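Local coordinates for AlkZ (Streptomyces sahachiroi, PDB 5UUJ), which belongs to the AlkZ-like family of DNA glycosylases, in the helix-turn-helix clan, and combines many helices with a smaller share of strand, at residues A[120-131]-A[165-175]. Residues are numbered along the deposited sequence; the frame is centred on the assembly and turned at random.
Sequences VDELTEEVAGIL and VLKPLAWRGVL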
loop_
_atom_site.group_PDB
_atom_site.type_symbol
_atom_site.label_atom_id
_atom_site.label_comp_id
_atom_site.label_asym_id
_atom_site.label_seq_id
_atom_site.Cartn_x
_atom_site.Cartn_y
_atom_site.Cartn_z
ATOM N N VAL A 120 -14.810 -3.928 -21.537
ATOM C CA VAL A 120 -14.347 -3.263 -20.321
ATOM C C VAL A 120 -14.820 -1.809 -20.335
ATOM O O VAL A 120 -15.276 -1.292 -19.317
ATOM C CB VAL A 120 -12.807 -3.330 -20.176
ATOM C CG1 VAL A 120 -12.314 -2.406 -19.066
ATOM C CG2 VAL A 120 -12.365 -4.755 -19.892
ATOM N N ASP A 121 -14.728 -1.163 -21.494
ATOM C CA ASP A 121 -15.192 0.214 -21.635
ATOM C C ASP A 121 -16.690 0.309 -21.373
ATOM O O ASP A 121 -17.147 1.212 -20.671
ATOM C CB ASP A 121 -14.878 0.760 -23.032
ATOM C CG ASP A 121 -13.395 0.986 -23.258
ATOM O OD1 ASP A 121 -12.616 0.943 -22.279
ATOM O OD2 ASP A 121 -13.010 1.220 -24.424
ATOM N N GLU A 122 -17.451 -0.620 -21.945
ATOM C CA GLU A 122 -18.896 -0.643 -21.756
ATOM C C GLU A 122 -19.239 -0.810 -20.281
ATOM O O GLU A 122 -20.124 -0.130 -19.758
ATOM C CB GLU A 122 -19.530 -1.765 -22.574
ATOM C CG GLU A 122 -19.448 -1.561 -24.076
ATOM C CD GLU A 122 -19.885 -2.787 -24.855
ATOM O OE1 GLU A 122 -20.286 -3.787 -24.225
ATOM O OE2 GLU A 122 -19.827 -2.754 -26.100
ATOM N N LEU A 123 -18.528 -1.714 -19.614
ATOM C CA LEU A 123 -18.740 -1.960 -18.194
ATOM C C LEU A 123 -18.402 -0.736 -17.359
ATOM O O LEU A 123 -19.092 -0.436 -16.387
ATOM C CB LEU A 123 -17.902 -3.145 -17.726
ATOM C CG LEU A 123 -18.386 -4.509 -18.206
ATOM C CD1 LEU A 123 -17.281 -5.530 -18.014
ATOM C CD2 LEU A 123 -19.651 -4.925 -17.464
ATOM N N THR A 124 -17.331 -0.044 -17.736
ATOM C CA THR A 124 -16.914 1.164 -17.038
ATOM C C THR A 124 -18.057 2.175 -17.026
ATOM O O THR A 124 -18.416 2.712 -15.977
ATOM C CB THR A 124 -15.667 1.793 -17.695
ATOM O OG1 THR A 124 -14.565 0.882 -17.604
ATOM C CG2 THR A 124 -15.287 3.104 -17.015
ATOM N N GLU A 125 -18.627 2.411 -18.203
ATOM C CA GLU A 125 -19.723 3.356 -18.371
ATOM C C GLU A 125 -20.955 2.942 -17.578
ATOM O O GLU A 125 -21.551 3.751 -16.870
ATOM C CB GLU A 125 -20.091 3.485 -19.853
ATOM C CG GLU A 125 -18.963 4.013 -20.729
ATOM C CD GLU A 125 -19.191 3.773 -22.216
ATOM O OE1 GLU A 125 -20.236 3.195 -22.592
ATOM O OE2 GLU A 125 -18.316 4.167 -23.014
ATOM N N GLU A 126 -21.331 1.674 -17.695
ATOM C CA GLU A 126 -22.585 1.211 -17.122
ATOM C C GLU A 126 -22.504 1.101 -15.601
ATOM O O GLU A 126 -23.460 1.430 -14.901
ATOM C CB GLU A 126 -22.978 -0.135 -17.732
ATOM C CG GLU A 126 -24.468 -0.406 -17.698
ATOM C CD GLU A 126 -25.267 0.583 -18.531
ATOM O OE1 GLU A 126 -26.489 0.692 -18.306
ATOM O OE2 GLU A 126 -24.678 1.248 -19.411
ATOM N N VAL A 127 -21.364 0.644 -15.093
ATOM C CA VAL A 127 -21.171 0.528 -13.650
ATOM C C VAL A 127 -21.220 1.917 -13.015
ATOM O O VAL A 127 -21.805 2.097 -11.949
ATOM C CB VAL A 127 -19.836 -0.179 -13.311
ATOM C CG1 VAL A 127 -19.431 0.047 -11.852
ATOM C CG2 VAL A 127 -19.950 -1.667 -13.601
ATOM N N ALA A 128 -20.620 2.896 -13.683
ATOM C CA ALA A 128 -20.605 4.263 -13.179
ATOM C C ALA A 128 -22.027 4.790 -13.002
ATOM O O ALA A 128 -22.325 5.481 -12.028
ATOM C CB ALA A 128 -19.817 5.169 -14.114
ATOM N N GLY A 129 -22.904 4.452 -13.944
ATOM C CA GLY A 129 -24.288 4.893 -13.891
ATOM C C GLY A 129 -25.094 4.170 -12.828
ATOM O O GLY A 129 -25.900 4.776 -12.121
ATOM N N ILE A 130 -24.870 2.867 -12.711
ATOM C CA ILE A 130 -25.592 2.048 -11.748
ATOM C C ILE A 130 -25.246 2.444 -10.313
ATOM O O ILE A 130 -26.123 2.488 -9.451
ATOM C CB ILE A 130 -25.288 0.549 -11.972
ATOM C CG1 ILE A 130 -25.898 0.088 -13.299
ATOM C CG2 ILE A 130 -25.843 -0.312 -10.837
ATOM C CD1 ILE A 130 -25.314 -1.208 -13.827
ATOM N N LEU A 131 -23.976 2.748 -10.063
ATOM C CA LEU A 131 -23.500 2.981 -8.701
ATOM C C LEU A 131 -23.558 4.448 -8.266
ATOM O O LEU A 131 -23.215 4.772 -7.131
ATOM C CB LEU A 131 -22.066 2.471 -8.556
ATOM C CG LEU A 131 -21.853 0.964 -8.710
ATOM C CD1 LEU A 131 -20.400 0.624 -8.439
ATOM C CD2 LEU A 131 -22.768 0.165 -7.789
ATOM N N VAL A 165 -12.013 -8.487 -13.035
ATOM C CA VAL A 165 -12.673 -7.580 -13.967
ATOM C C VAL A 165 -12.929 -6.202 -13.357
ATOM O O VAL A 165 -13.004 -5.206 -14.073
ATOM C CB VAL A 165 -14.013 -8.191 -14.455
ATOM C CG1 VAL A 165 -14.801 -7.206 -15.314
ATOM C CG2 VAL A 165 -13.752 -9.468 -15.236
ATOM N N LEU A 166 -13.055 -6.143 -12.036
ATOM C CA LEU A 166 -13.377 -4.888 -11.362
ATOM C C LEU A 166 -12.193 -3.926 -11.314
ATOM O O LEU A 166 -12.369 -2.728 -11.093
ATOM C CB LEU A 166 -13.874 -5.163 -9.933
ATOM C CG LEU A 166 -12.883 -5.752 -8.917
ATOM C CD1 LEU A 166 -12.023 -4.684 -8.257
ATOM C CD2 LEU A 166 -13.612 -6.542 -7.839
ATOM N N LYS A 167 -10.983 -4.441 -11.505
ATOM C CA LYS A 167 -9.787 -3.641 -11.256
ATOM C C LYS A 167 -9.610 -2.483 -12.247
ATOM O O LYS A 167 -9.300 -1.367 -11.830
ATOM C CB LYS A 167 -8.553 -4.546 -11.244
ATOM C CG LYS A 167 -8.592 -5.544 -10.099
ATOM C CD LYS A 167 -7.262 -6.230 -9.854
ATOM C CE LYS A 167 -7.386 -7.213 -8.698
ATOM N NZ LYS A 167 -6.092 -7.830 -8.330
ATOM N N PRO A 168 -9.806 -2.731 -13.555
ATOM C CA PRO A 168 -9.795 -1.589 -14.478
ATOM C C PRO A 168 -10.822 -0.522 -14.103
ATOM O O PRO A 168 -10.565 0.673 -14.260
ATOM C CB PRO A 168 -10.141 -2.222 -15.828
ATOM C CG PRO A 168 -9.697 -3.629 -15.710
ATOM C CD PRO A 168 -9.858 -4.018 -14.270
ATOM N N LEU A 169 -11.973 -0.961 -13.607
ATOM C CA LEU A 169 -13.028 -0.042 -13.197
ATOM C C LEU A 169 -12.591 0.757 -11.975
ATOM O O LEU A 169 -12.846 1.959 -11.887
ATOM C CB LEU A 169 -14.323 -0.801 -12.899
ATOM C CG LEU A 169 -15.286 -1.034 -14.067
ATOM C CD1 LEU A 169 -14.580 -1.618 -15.271
ATOM C CD2 LEU A 169 -16.423 -1.949 -13.633
ATOM N N ALA A 170 -11.930 0.088 -11.035
ATOM C CA ALA A 170 -11.404 0.765 -9.857
ATOM C C ALA A 170 -10.380 1.804 -10.290
ATOM O O ALA A 170 -10.421 2.948 -9.849
ATOM C CB ALA A 170 -10.782 -0.233 -8.890
ATOM N N TRP A 171 -9.478 1.401 -11.180
ATOM C CA TRP A 171 -8.420 2.280 -11.663
ATOM C C TRP A 171 -8.972 3.480 -12.425
ATOM O O TRP A 171 -8.363 4.548 -12.423
ATOM C CB TRP A 171 -7.453 1.503 -12.556
ATOM C CG TRP A 171 -6.659 0.464 -11.829
ATOM C CD1 TRP A 171 -6.506 0.339 -10.476
ATOM C CD2 TRP A 171 -5.908 -0.601 -12.417
ATOM N NE1 TRP A 171 -5.702 -0.735 -10.189
ATOM C CE2 TRP A 171 -5.322 -1.330 -11.363
ATOM C CE3 TRP A 171 -5.669 -1.006 -13.732
ATOM C CZ2 TRP A 171 -4.515 -2.444 -11.586
ATOM C CZ3 TRP A 171 -4.867 -2.111 -13.950
ATOM C CH2 TRP A 171 -4.301 -2.816 -12.885
ATOM N N ARG A 172 -10.117 3.304 -13.077
ATOM C CA ARG A 172 -10.747 4.397 -13.815
ATOM C C ARG A 172 -11.611 5.261 -12.896
ATOM O O ARG A 172 -12.108 6.307 -13.306
ATOM C CB ARG A 172 -11.575 3.853 -14.979
ATOM C CG ARG A 172 -10.757 3.677 -16.247
ATOM C CD ARG A 172 -11.397 2.706 -17.219
ATOM N NE ARG A 172 -10.705 2.709 -18.503
ATOM C CZ ARG A 172 -11.145 2.092 -19.595
ATOM N NH1 ARG A 172 -12.284 1.410 -19.573
ATOM N NH2 ARG A 172 -10.443 2.161 -20.715
ATOM N N GLY A 173 -11.779 4.817 -11.653
ATOM C CA GLY A 173 -12.465 5.602 -10.642
ATOM C C GLY A 173 -13.979 5.541 -10.684
ATOM O O GLY A 173 -14.638 6.471 -10.221
ATOM N N VAL A 174 -14.537 4.459 -11.222
ATOM C CA VAL A 174 -15.990 4.315 -11.301
ATOM C C VAL A 174 -16.531 3.367 -10.234
ATOM O O VAL A 174 -17.739 3.158 -10.150
ATOM C CB VAL A 174 -16.448 3.819 -12.696
ATOM C CG1 VAL A 174 -16.032 4.809 -13.772
ATOM C CG2 VAL A 174 -15.901 2.430 -13.004
ATOM N N LEU A 175 -15.651 2.793 -9.419
ATOM C CA LEU A 175 -16.110 1.988 -8.292
ATOM C C LEU A 175 -15.102 1.951 -7.156
ATOM O O LEU A 175 -13.895 2.084 -7.356
ATOM C CB LEU A 175 -16.453 0.553 -8.737
ATOM C CG LEU A 175 -15.399 -0.497 -9.115
ATOM C CD1 LEU A 175 -14.681 -1.101 -7.923
ATOM C CD2 LEU A 175 -16.082 -1.614 -9.884
#
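Asp-121 OD1 takes both terminal nitrogens of Arg-172, NH1 at 2.8 Å and NH2 at 2.9 Å, in an end-on salt bridge that converges on one oxygen, with the carboxylate and guanidinium planes turned 34° apart. NH1 is shared: it also donates to Thr-124 OG1 at 3.1 Å, almost in the guanidinium plane, so the two acceptors along this edge help fix the group's rotation. The hydroxyl in turn donates to Val-120 O, one turn back in its own helix. Thr-124 holds OG1 beside its backbone N and anti to the carbonyl carbon (chi1 -63°), which turns the hydroxyl to the arginine and lets CG2 pack on Val-174 CG1 at 3.7 Å. Next to this polar cluster, Leu-169 enters as a knob among Val-120, Leu-123, Thr-124 and Val-127, its CD2 lying 3.5 Å from Val-127 CG2. Gly-173 closes helix 165-172 with a Schellman motif, and directly after it Val-174 settles against Ala-128 CB. The short helical segments cross at -63°, their axes 9.7 Å apart. On the flanks, Val-127 also touches Leu-145 of helix 138-146, and Val-120 and Arg-172 meet Trp-104, while Leu-166, Ala-170 and Leu-175 rest on strand 74-77, which places helix 162-172 between that strand and helix 117-130.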